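Local coordinates for protein HI1317 (Haemophilus influenzae, PDB 1JOV) that probably interconverts the alpha and beta anomers of D-glucose 6-phosphate, acting as a sugar-phosphate mutarotase, at residues P74-P78 against H88-R92; Q160-L166 against N202-S208; H28-A33 against S44-Q48; D20-L24 against I35-G39. One frame throughout, in Å; residues are numbered along the deposited sequence.

Contact 1 (P74-P78 against H88-R92); sequences PICYP and HGTAR. With SO4 (sulfate ion), chain B.
H88 O takes two bonds: Y77 N comes to it at 3.1 Å from above the carbonyl plane, and a water donates to it at 2.6 Å. That same water donates to I75 O and accepts from R92 N, so it stitches the two segments together. The carbonyl of the same tyrosine, Y77 O, receives A91 N at 3.3 Å in an almost straight bond (170°), with a weak second one from T90 N. G89, lacking a side chain, lets its CA lie 3.4 Å from Y77 O. The methyl of A91 then packs between I75 CG2 and Y77 CB, close to the plane of the tyrosine ring at its edge. On the other flank C76 SG sits over one face of the H88 imidazole, 3.4 Å from ND1; chi1 of -51° sets the sulfur anti to its own carbonyl carbon. R92 runs out extended from CG to NE, one guanidinium face against H88 CB, and grips a sulfate with the edge of its guanidinium: NH1 to O1 at 2.9 Å and NH2 to O4 at 3.0 Å. R70 also binds this ion, which probably came from the crystallisation liquor. C76 lies near H150 and H88 near E248, the predicted active-site pair. Strand 75-76 forms one edge of its sheet beside strand 145-154, and the loop H88-R92 packs against it ahead of strand 97-104.

Contact 2 (Q160-L166 against N202-S208); sequences QVEVQGL and NQILDKS
V161 meets the backbone and side chains of N202-S208 atom by atom. Its CB lies 3.6 Å from L205 O; CG1, placed anti to the backbone N by chi1 of 166°, passes that oxygen and touches I204 CG2 at 3.7 Å; CG2 lies 4.2 Å from D206 CG. Around this residue the two strands pair antiparallel. E162 N bonds to L205 O at 2.8 Å, in the carbonyl plane and on a lone pair, while L205 N returns to E162 O at 2.6 Å. Q164 and Q203 exchange the next two backbone bonds, and K207 N closes the far end on Q160 O. V161, V163, I204 and D206 point to one face, where the valines pack on L245 of strand 244-251. E162, Q164, Q203 and L205 take the other, partly exposed face. There E162 OE2 and K207 NZ make a long salt bridge of 3.5 Å, doubtful because the glutamate has two conformers. D206 OD1 accepts from S208 N at 2.8 Å, an Asx turn, and also from F209 N, with OD2 taking G156 N. N202 OD1 is bonded to H217. Backbone bonds thus carry this edge pairing of the sheet, with an inner side that is apolar at V161, V163 and I204 and carries the D206 carboxylate at one end, and three backbone N-H groups round that buried carboxylate would be expected to favour its ionised form.

Contact 3 (H28-A33 against S44-Q48); sequences HAVGTA and SWKPQ
T32 and K46 form the antiparallel hydrogen-bonded pair at the open end of the beta hairpin made by strands 31-36 and 41-47. K46 N reaches T32 O at 2.9 Å and T32 N reaches K46 O at 3.0 Å. The two side chains lie side by side, pointing the same way, with T32 OG1 3.5 Å from K46 CB; chi1 of 60° sets that hydroxyl between the backbone N and the carbonyl carbon. A water joins T32 OG1 to S44 OG, and S44 OG is bonded to D53, which also takes the backbone N-H of W45. On the opposite face A33 CB stands at the edge of the W45 ring. G31 brings its CA to 3.3 Å from K46 O, just as the chain leaves the type I turn H28-G31 that links it to the preceding strand. Q48 N bonds to V30 O at 3.1 Å from above the carbonyl plane; the contact of Q48 NE2 with A29 O is too short in the model to trust. P47 CD rests over the centre of the W45 indole, and a second water, lying in the indole plane, accepts from W45 NE1 at 2.6 Å and donates to V30 O at 3.0 Å.

Contact 4 (D20-L24 against I35-G39); sequences DIPVL and ISLQG
L24 and I35 give the tight end of this contact. L24 N bonds to I35 O at 2.8 Å, I35 N answers to L24 O at 2.9 Å, and V23 CG1 lies against I35 O. Beside them the V23–S36 pair closes to 4.2 Å between CA atoms. I21 continues the packed side: its CG2, anti to the backbone N, meets S36 OG at 3.4 Å, and its CD1 lies 3.8 Å from Q38 OE1. The S36 hydroxyl is spoken for, donating to Q38 O at 2.8 Å in the carbonyl plane and on a lone pair, which braces the chain where it leaves the strand. Q38 OE1 takes G66 N, holding the amide beside the isoleucine. I69 backs both I21 and S36. The other side is looser and partly exposed. P22 O still accepts L37 N in a nearly straight bond (171°), but P22 CB and L37 CD1 stand 4.3 Å apart, and L37 CD2 only brushes L24 CD1; F112 of strand 107-115 backs both leucines. Strands 21-28 and 31-36 make up a hairpin within a five-strand antiparallel meander, a part of the large beta-sandwich expected of the galactose mutarotase clan.

In the fold
From the N terminus, contact 4 opens first at D20-L24, and contact 3 opens at H28-A33 before contact 4 has closed at I35-G39, so the two cross. Both use strand 31-36, one against strand 21-28 and the other against strand 41-47, and together they bind three successive strands of the first sheet. Contact 1 follows in series, its short loop folding back onto the edge strand 75-76. It touches contact 4 where I75 CG1 lies 3.5 Å from G39 O, which brings the N-terminal meander up against the segments that border the predicted active site. Contact 2 comes last, closing a longer excursion at the edge of the eight-strand sheet, its centre about 26 Å from that of contact 1.

Contact 1 (P74-P78 against H88-R92)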
loop_
_atom_site.group_PDB
_atom_site.type_symbol
_atom_site.label_atom_id
_atom_site.label_comp_id
_atom_site.label_asym_id
_atom_site.label_seq_id
_atom_site.Cartn_x
_atom_site.Cartn_y
_atom_site.Cartn_z
ATOM N N PRO A 74 2.755 0.840 2.085
ATOM C CA PRO A 74 4.163 1.214 2.194
ATOM C C PRO A 74 4.742 1.274 0.768
ATOM O O PRO A 74 4.385 0.463 -0.113
ATOM C CB PRO A 74 4.871 0.011 2.882
ATOM C CG PRO A 74 3.705 -0.784 3.510
ATOM C CD PRO A 74 2.387 -0.492 2.630
ATOM N N ILE A 75 5.624 2.192 0.584
ATOM C CA ILE A 75 6.353 2.369 -0.675
ATOM C C ILE A 75 7.703 1.688 -0.572
ATOM O O ILE A 75 8.500 2.145 0.292
ATOM C CB ILE A 75 6.553 3.915 -0.907
ATOM C CG1 ILE A 75 5.238 4.773 -0.916
ATOM C CG2 ILE A 75 7.404 4.212 -2.178
ATOM C CD1 ILE A 75 4.372 4.317 -2.018
ATOM N N CYS A 76 7.875 0.559 -1.255
ATOM C CA CYS A 76 9.204 -0.101 -1.233
ATOM C C CYS A 76 10.042 0.474 -2.359
ATOM O O CYS A 76 9.589 0.389 -3.514
ATOM C CB CYS A 76 8.979 -1.598 -1.426
ATOM S SG CYS A 76 7.742 -2.256 -0.277
ATOM N N TYR A 77 11.178 1.049 -2.058
ATOM C CA TYR A 77 11.983 1.762 -3.037
ATOM C C TYR A 77 13.270 2.191 -2.368
ATOM O O TYR A 77 13.165 2.622 -1.213
ATOM C CB TYR A 77 11.176 3.019 -3.464
ATOM C CG TYR A 77 11.944 3.955 -4.319
ATOM C CD1 TYR A 77 12.042 3.769 -5.716
ATOM C CD2 TYR A 77 12.546 5.079 -3.772
ATOM C CE1 TYR A 77 12.709 4.715 -6.485
ATOM C CE2 TYR A 77 13.218 5.967 -4.510
ATOM C CZ TYR A 77 13.319 5.813 -5.932
ATOM O OH TYR A 77 14.020 6.731 -6.718
ATOM N N PRO A 78 14.414 2.117 -3.049
ATOM C CA PRO A 78 14.598 1.705 -4.465
ATOM C C PRO A 78 14.992 0.253 -4.681
ATOM O O PRO A 78 15.479 -0.103 -5.764
ATOM C CB PRO A 78 15.740 2.639 -4.921
ATOM C CG PRO A 78 16.691 2.712 -3.638
ATOM C CD PRO A 78 15.664 2.675 -2.498
ATOM N N HIS A 88 13.331 -3.508 1.833
ATOM C CA HIS A 88 12.400 -2.606 1.118
ATOM C C HIS A 88 12.849 -1.198 0.945
ATOM O O HIS A 88 12.019 -0.328 0.588
ATOM C CB HIS A 88 11.013 -2.655 1.744
ATOM C CG HIS A 88 10.329 -3.934 1.495
ATOM N ND1 HIS A 88 10.206 -4.522 0.249
ATOM C CD2 HIS A 88 9.712 -4.767 2.366
ATOM C CE1 HIS A 88 9.541 -5.659 0.374
ATOM N NE2 HIS A 88 9.247 -5.829 1.659
ATOM N N GLY A 89 14.135 -0.915 1.181
ATOM C CA GLY A 89 14.644 0.411 0.871
ATOM C C GLY A 89 14.334 1.480 1.917
ATOM O O GLY A 89 13.972 1.139 3.039
ATOM N N THR A 90 14.524 2.766 1.558
ATOM C CA THR A 90 14.479 3.815 2.565
ATOM C C THR A 90 13.268 4.698 2.433
ATOM O O THR A 90 12.963 5.503 3.313
ATOM C CB THR A 90 15.750 4.710 2.436
ATOM O OG1 THR A 90 15.826 5.226 1.095
ATOM C CG2 THR A 90 17.105 3.878 2.554
ATOM N N ALA A 91 12.568 4.577 1.333
ATOM C CA ALA A 91 11.428 5.430 1.161
ATOM C C ALA A 91 10.408 5.391 2.329
ATOM O O ALA A 91 9.855 6.415 2.701
ATOM C CB ALA A 91 10.708 5.072 -0.138
ATOM N N ARG A 92 10.188 4.214 2.882
ATOM C CA ARG A 92 9.074 4.062 3.785
ATOM C C ARG A 92 9.439 4.483 5.248
ATOM O O ARG A 92 8.560 4.508 6.112
ATOM C CB ARG A 92 8.637 2.604 3.761
ATOM C CG ARG A 92 9.667 1.601 4.370
ATOM C CD ARG A 92 9.102 0.222 4.307
ATOM N NE ARG A 92 10.093 -0.751 4.833
ATOM C CZ ARG A 92 9.816 -1.953 5.343
ATOM N NH1 ARG A 92 8.598 -2.412 5.407
ATOM N NH2 ARG A 92 10.861 -2.740 5.740
HETATM S S SO4 B . 9.226 -5.857 6.943
HETATM O O1 SO4 B . 8.107 -4.972 6.682
HETATM O O2 SO4 B . 9.519 -6.488 5.693
HETATM O O3 SO4 B . 8.912 -6.868 7.977
HETATM O O4 SO4 B . 10.319 -5.095 7.487
HETATM O O HOH W 1 10.899 1.929 1.371
#

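Contact 2 (Q160-L166 against N202-S208)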
loop_
_atom_site.group_PDB
_atom_site.type_symbol
_atom_site.label_atom_id
_atom_site.label_comp_id
_atom_site.label_asym_id
_atom_site.label_seq_id
_atom_site.Cartn_x
_atom_site.Cartn_y
_atom_site.Cartn_z
ATOM N N GLN A 160 -12.095 -16.743 4.226
ATOM C CA GLN A 160 -13.232 -16.493 3.431
ATOM C C GLN A 160 -12.865 -15.575 2.275
ATOM O O GLN A 160 -13.749 -14.942 1.753
ATOM C CB GLN A 160 -14.367 -15.889 4.290
ATOM C CG GLN A 160 -14.989 -16.849 5.324
ATOM C CD GLN A 160 -16.118 -16.230 6.158
ATOM O OE1 GLN A 160 -17.285 -16.333 5.802
ATOM N NE2 GLN A 160 -15.765 -15.613 7.281
ATOM N N VAL A 161 -11.584 -15.544 1.812
ATOM C CA VAL A 161 -11.236 -14.670 0.691
ATOM C C VAL A 161 -10.839 -15.453 -0.591
ATOM O O VAL A 161 -10.193 -16.497 -0.508
ATOM C CB VAL A 161 -10.075 -13.734 1.098
ATOM C CG1 VAL A 161 -9.480 -13.080 -0.133
ATOM C CG2 VAL A 161 -10.550 -12.691 2.086
ATOM N N GLU A 162 -11.219 -14.939 -1.792
ATOM C CA GLU A 162 -10.631 -15.522 -2.995
ATOM C C GLU A 162 -10.012 -14.391 -3.748
ATOM O O GLU A 162 -10.566 -13.298 -3.825
ATOM C CB GLU A 162 -11.604 -16.266 -3.926
ATOM C CG GLU A 162 -12.539 -17.262 -3.256
ATOM C CD GLU A 162 -13.656 -17.710 -4.203
ATOM O OE1 GLU A 162 -13.430 -17.800 -5.440
ATOM O OE2 GLU A 162 -14.792 -17.954 -3.742
ATOM N N VAL A 163 -8.902 -14.740 -4.383
ATOM C CA VAL A 163 -8.125 -13.837 -5.181
ATOM C C VAL A 163 -8.372 -14.231 -6.638
ATOM O O VAL A 163 -8.004 -15.323 -7.059
ATOM C CB VAL A 163 -6.664 -13.955 -4.840
ATOM C CG1 VAL A 163 -5.986 -12.803 -5.517
ATOM C CG2 VAL A 163 -6.414 -13.767 -3.292
ATOM N N GLN A 164 -9.038 -13.359 -7.354
ATOM C CA GLN A 164 -9.376 -13.566 -8.747
ATOM C C GLN A 164 -8.461 -12.852 -9.727
ATOM O O GLN A 164 -8.031 -11.715 -9.471
ATOM C CB GLN A 164 -10.783 -13.055 -9.006
ATOM C CG GLN A 164 -11.834 -13.420 -7.950
ATOM C CD GLN A 164 -13.213 -12.837 -8.254
ATOM O OE1 GLN A 164 -14.241 -13.494 -8.016
ATOM N NE2 GLN A 164 -13.247 -11.605 -8.758
ATOM N N GLY A 165 -8.176 -13.501 -10.860
ATOM C CA GLY A 165 -7.429 -12.825 -11.906
ATOM C C GLY A 165 -5.927 -12.974 -11.974
ATOM O O GLY A 165 -5.317 -12.470 -12.909
ATOM N N LEU A 166 -5.307 -13.699 -11.043
ATOM C CA LEU A 166 -3.875 -13.935 -11.175
ATOM C C LEU A 166 -3.563 -15.183 -12.044
ATOM O O LEU A 166 -4.437 -16.007 -12.287
ATOM C CB LEU A 166 -3.242 -14.014 -9.768
ATOM C CG LEU A 166 -3.164 -12.676 -8.990
ATOM C CD1 LEU A 166 -2.725 -12.920 -7.547
ATOM C CD2 LEU A 166 -2.211 -11.710 -9.690
ATOM N N ASN A 202 -6.944 -7.545 -11.109
ATOM C CA ASN A 202 -7.166 -8.693 -10.246
ATOM C C ASN A 202 -8.077 -8.180 -9.162
ATOM O O ASN A 202 -8.204 -6.974 -8.985
ATOM C CB ASN A 202 -5.878 -9.286 -9.702
ATOM C CG ASN A 202 -4.850 -8.219 -9.428
ATOM O OD1 ASN A 202 -5.082 -7.308 -8.643
ATOM N ND2 ASN A 202 -3.691 -8.347 -10.082
ATOM N N GLN A 203 -8.710 -9.085 -8.450
ATOM C CA GLN A 203 -9.663 -8.592 -7.458
ATOM C C GLN A 203 -9.702 -9.495 -6.253
ATOM O O GLN A 203 -9.230 -10.626 -6.302
ATOM C CB GLN A 203 -11.025 -8.217 -8.069
ATOM C CG GLN A 203 -11.727 -9.226 -8.890
ATOM C CD GLN A 203 -11.200 -9.329 -10.310
ATOM O OE1 GLN A 203 -10.880 -8.319 -10.974
ATOM N NE2 GLN A 203 -11.105 -10.553 -10.786
ATOM N N ILE A 204 -10.145 -8.982 -5.115
ATOM C CA ILE A 204 -10.113 -9.773 -3.935
ATOM C C ILE A 204 -11.523 -9.904 -3.438
ATOM O O ILE A 204 -12.157 -8.937 -3.048
ATOM C CB ILE A 204 -9.307 -9.015 -2.885
ATOM C CG1 ILE A 204 -7.817 -8.985 -3.240
ATOM C CG2 ILE A 204 -9.549 -9.644 -1.562
ATOM C CD1 ILE A 204 -6.921 -8.094 -2.182
ATOM N N LEU A 205 -12.011 -11.121 -3.513
ATOM C CA LEU A 205 -13.346 -11.428 -3.087
ATOM C C LEU A 205 -13.350 -11.739 -1.614
ATOM O O LEU A 205 -12.630 -12.637 -1.163
ATOM C CB LEU A 205 -13.894 -12.600 -3.891
ATOM C CG LEU A 205 -15.331 -13.034 -3.628
ATOM C CD1 LEU A 205 -16.243 -11.823 -3.559
ATOM C CD2 LEU A 205 -15.799 -13.990 -4.715
ATOM N N ASP A 206 -14.160 -10.998 -0.873
ATOM C CA ASP A 206 -14.295 -11.173 0.561
ATOM C C ASP A 206 -15.780 -11.488 0.899
ATOM O O ASP A 206 -16.698 -10.647 0.662
ATOM C CB ASP A 206 -13.767 -9.932 1.315
ATOM C CG ASP A 206 -13.750 -10.097 2.802
ATOM O OD1 ASP A 206 -14.269 -11.107 3.319
ATOM O OD2 ASP A 206 -13.207 -9.253 3.564
ATOM N N LYS A 207 -15.986 -12.712 1.394
ATOM C CA LYS A 207 -17.309 -13.274 1.685
ATOM C C LYS A 207 -17.503 -13.165 3.220
ATOM O O LYS A 207 -18.525 -13.579 3.762
ATOM C CB LYS A 207 -17.340 -14.742 1.281
ATOM C CG LYS A 207 -17.540 -14.980 -0.211
ATOM C CD LYS A 207 -17.284 -16.429 -0.561
ATOM C CE LYS A 207 -15.808 -16.768 -0.378
ATOM N NZ LYS A 207 -15.489 -18.231 -0.307
ATOM N N SER A 208 -16.504 -12.664 3.935
ATOM C CA SER A 208 -16.731 -12.334 5.339
ATOM C C SER A 208 -17.313 -10.894 5.474
ATOM O O SER A 208 -18.360 -10.680 6.086
ATOM C CB SER A 208 -15.472 -12.548 6.179
ATOM O OG SER A 208 -15.665 -12.187 7.533
HETATM O O HOH W 2 -3.761 -10.048 -12.696
#

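Contact 3 (H28-A33 against S44-Q48)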
loop_
_atom_site.group_PDB
_atom_site.type_symbol
_atom_site.label_atom_id
_atom_site.label_comp_id
_atom_site.label_asym_id
_atom_site.label_seq_id
_atom_site.Cartn_x
_atom_site.Cartn_y
_atom_site.Cartn_z
ATOM N N HIS A 28 -14.194 13.915 3.791
ATOM C CA HIS A 28 -14.772 14.599 2.646
ATOM C C HIS A 28 -15.952 13.840 2.164
ATOM O O HIS A 28 -16.203 12.782 2.642
ATOM C CB HIS A 28 -13.720 14.609 1.549
ATOM C CG HIS A 28 -14.148 15.293 0.268
ATOM N ND1 HIS A 28 -13.872 16.608 0.035
ATOM C CD2 HIS A 28 -14.667 14.805 -0.877
ATOM C CE1 HIS A 28 -14.259 16.936 -1.192
ATOM N NE2 HIS A 28 -14.729 15.857 -1.769
ATOM N N ALA A 29 -16.722 14.460 1.291
ATOM C CA ALA A 29 -17.850 13.724 0.738
ATOM C C ALA A 29 -17.424 12.385 0.195
ATOM O O ALA A 29 -18.136 11.377 0.358
ATOM C CB ALA A 29 -18.487 14.527 -0.347
ATOM N N VAL A 30 -16.257 12.338 -0.453
ATOM C CA VAL A 30 -15.802 11.101 -1.049
ATOM C C VAL A 30 -15.402 10.022 -0.026
ATOM O O VAL A 30 -15.288 8.812 -0.377
ATOM C CB VAL A 30 -14.666 11.384 -2.003
ATOM C CG1 VAL A 30 -15.099 12.398 -3.113
ATOM C CG2 VAL A 30 -13.552 11.968 -1.233
ATOM N N GLY A 31 -15.281 10.404 1.241
ATOM C CA GLY A 31 -14.944 9.458 2.259
ATOM C C GLY A 31 -13.829 9.957 3.173
ATOM O O GLY A 31 -13.598 11.150 3.275
ATOM N N THR A 32 -13.100 9.039 3.812
ATOM C CA THR A 32 -12.058 9.483 4.731
ATOM C C THR A 32 -10.736 8.767 4.390
ATOM O O THR A 32 -10.749 7.709 3.768
ATOM C CB THR A 32 -12.396 9.088 6.138
ATOM O OG1 THR A 32 -12.506 7.647 6.233
ATOM C CG2 THR A 32 -13.795 9.611 6.519
ATOM N N ALA A 33 -9.637 9.350 4.771
ATOM C CA ALA A 33 -8.335 8.751 4.512
ATOM C C ALA A 33 -7.338 9.255 5.534
ATOM O O ALA A 33 -7.554 10.300 6.132
ATOM C CB ALA A 33 -7.868 9.079 3.103
ATOM N N SER A 44 -5.191 4.476 5.790
ATOM C CA SER A 44 -6.633 4.209 5.948
ATOM C C SER A 44 -7.362 4.830 4.748
ATOM O O SER A 44 -6.994 5.906 4.279
ATOM C CB SER A 44 -7.132 4.903 7.203
ATOM O OG SER A 44 -8.565 4.835 7.342
ATOM N N TRP A 45 -8.330 4.120 4.268
ATOM C CA TRP A 45 -9.158 4.690 3.195
ATOM C C TRP A 45 -10.550 4.082 3.298
ATOM O O TRP A 45 -10.701 2.879 3.143
ATOM C CB TRP A 45 -8.532 4.565 1.771
ATOM C CG TRP A 45 -9.502 4.989 0.730
ATOM C CD1 TRP A 45 -10.119 6.206 0.600
ATOM C CD2 TRP A 45 -9.983 4.175 -0.353
ATOM N NE1 TRP A 45 -10.923 6.212 -0.521
ATOM C CE2 TRP A 45 -10.937 4.941 -1.052
ATOM C CE3 TRP A 45 -9.768 2.858 -0.748
ATOM C CZ2 TRP A 45 -11.575 4.452 -2.188
ATOM C CZ3 TRP A 45 -10.435 2.354 -1.868
ATOM C CH2 TRP A 45 -11.359 3.149 -2.528
ATOM N N LYS A 46 -11.549 4.899 3.590
ATOM C CA LYS A 46 -12.902 4.331 3.710
ATOM C C LYS A 46 -13.772 5.187 2.794
ATOM O O LYS A 46 -14.141 6.326 3.111
ATOM C CB LYS A 46 -13.340 4.382 5.157
ATOM C CG LYS A 46 -14.512 3.472 5.509
ATOM C CD LYS A 46 -14.746 3.533 7.056
ATOM C CE LYS A 46 -16.013 2.806 7.482
ATOM N NZ LYS A 46 -16.264 2.901 8.966
ATOM N N PRO A 47 -13.984 4.719 1.581
ATOM C CA PRO A 47 -14.827 5.482 0.640
ATOM C C PRO A 47 -16.319 5.491 1.140
ATOM O O PRO A 47 -16.747 4.726 1.956
ATOM C CB PRO A 47 -14.755 4.719 -0.642
ATOM C CG PRO A 47 -14.040 3.486 -0.345
ATOM C CD PRO A 47 -13.398 3.529 0.998
ATOM N N GLN A 48 -17.058 6.441 0.642
ATOM C CA GLN A 48 -18.427 6.701 1.157
ATOM C C GLN A 48 -19.252 5.412 1.126
ATOM O O GLN A 48 -19.313 4.693 0.113
ATOM C CB GLN A 48 -19.057 7.811 0.344
ATOM C CG GLN A 48 -20.196 8.530 1.001
ATOM C CD GLN A 48 -19.813 9.129 2.310
ATOM O OE1 GLN A 48 -20.305 8.650 3.318
ATOM N NE2 GLN A 48 -18.919 10.174 2.324
HETATM O O HOH W 3 -12.538 8.078 -1.343
HETATM O O HOH W 4 -9.847 7.066 7.052
#

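Contact 4 (D20-L24 against I35-G39)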
loop_
_atom_site.group_PDB
_atom_site.type_symbol
_atom_site.label_atom_id
_atom_site.label_comp_id
_atom_site.label_asym_id
_atom_site.label_seq_id
_atom_site.Cartn_x
_atom_site.Cartn_y
_atom_site.Cartn_z
ATOM N N ASP A 20 4.848 9.532 17.415
ATOM C CA ASP A 20 5.987 10.253 16.786
ATOM C C ASP A 20 5.751 10.802 15.369
ATOM O O ASP A 20 6.490 11.670 14.908
ATOM C CB ASP A 20 7.167 9.285 16.644
ATOM C CG ASP A 20 7.886 9.044 17.955
ATOM O OD1 ASP A 20 7.597 9.758 18.935
ATOM O OD2 ASP A 20 8.742 8.147 18.001
ATOM N N ILE A 21 4.762 10.298 14.638
ATOM C CA ILE A 21 4.618 10.555 13.224
ATOM C C ILE A 21 3.409 11.425 12.797
ATOM O O ILE A 21 2.285 11.185 13.243
ATOM C CB ILE A 21 4.458 9.184 12.558
ATOM C CG1 ILE A 21 5.753 8.358 12.542
ATOM C CG2 ILE A 21 3.921 9.366 11.135
ATOM C CD1 ILE A 21 5.533 6.894 12.261
ATOM N N PRO A 22 3.625 12.429 11.933
ATOM C CA PRO A 22 2.520 13.302 11.472
ATOM C C PRO A 22 1.702 12.574 10.409
ATOM O O PRO A 22 2.330 11.913 9.530
ATOM C CB PRO A 22 3.248 14.519 10.921
ATOM C CG PRO A 22 4.667 14.118 10.848
ATOM C CD PRO A 22 4.920 12.806 11.364
ATOM N N VAL A 23 0.404 12.655 10.514
ATOM C CA VAL A 23 -0.536 11.973 9.652
ATOM C C VAL A 23 -1.603 12.931 9.166
ATOM O O VAL A 23 -2.290 13.597 9.945
ATOM C CB VAL A 23 -1.194 10.757 10.386
ATOM C CG1 VAL A 23 -2.218 10.058 9.481
ATOM C CG2 VAL A 23 -0.118 9.798 10.850
ATOM N N LEU A 24 -1.818 13.006 7.854
ATOM C CA LEU A 24 -2.913 13.782 7.392
ATOM C C LEU A 24 -4.190 13.025 7.543
ATOM O O LEU A 24 -4.263 11.823 7.166
ATOM C CB LEU A 24 -2.758 14.093 5.900
ATOM C CG LEU A 24 -1.758 15.072 5.544
ATOM C CD1 LEU A 24 -1.477 15.052 4.022
ATOM C CD2 LEU A 24 -2.318 16.433 5.927
ATOM N N ILE A 35 -3.035 9.579 5.871
ATOM C CA ILE A 35 -1.754 9.388 5.157
ATOM C C ILE A 35 -0.594 9.768 6.072
ATOM O O ILE A 35 -0.457 10.929 6.488
ATOM C CB ILE A 35 -1.627 10.281 3.895
ATOM C CG1 ILE A 35 -2.860 10.038 2.980
ATOM C CG2 ILE A 35 -0.255 9.953 3.151
ATOM C CD1 ILE A 35 -4.164 10.918 3.176
ATOM N N SER A 36 0.270 8.834 6.396
ATOM C CA SER A 36 1.398 9.172 7.221
ATOM C C SER A 36 2.415 9.960 6.342
ATOM O O SER A 36 2.810 9.532 5.234
ATOM C CB SER A 36 2.096 7.875 7.647
ATOM O OG SER A 36 3.449 8.116 7.966
ATOM N N LEU A 37 2.957 11.053 6.841
ATOM C CA LEU A 37 4.008 11.749 6.045
ATOM C C LEU A 37 5.333 10.931 6.018
ATOM O O LEU A 37 6.153 11.077 5.108
ATOM C CB LEU A 37 4.242 13.150 6.601
ATOM C CG LEU A 37 3.095 14.161 6.510
ATOM C CD1 LEU A 37 3.622 15.575 6.757
ATOM C CD2 LEU A 37 2.395 14.075 5.155
ATOM N N GLN A 38 5.475 10.042 7.009
ATOM C CA GLN A 38 6.610 9.159 6.988
ATOM C C GLN A 38 6.252 8.140 5.871
ATOM O O GLN A 38 5.264 7.414 5.983
ATOM C CB GLN A 38 6.890 8.409 8.273
ATOM C CG GLN A 38 7.962 7.346 8.098
ATOM C CD GLN A 38 8.245 6.607 9.375
ATOM O OE1 GLN A 38 8.757 7.194 10.325
ATOM N NE2 GLN A 38 8.001 5.332 9.630
ATOM N N GLY A 39 7.054 8.081 4.851
ATOM C CA GLY A 39 6.865 7.105 3.751
ATOM C C GLY A 39 5.681 7.494 2.815
ATOM O O GLY A 39 5.262 6.615 2.013
#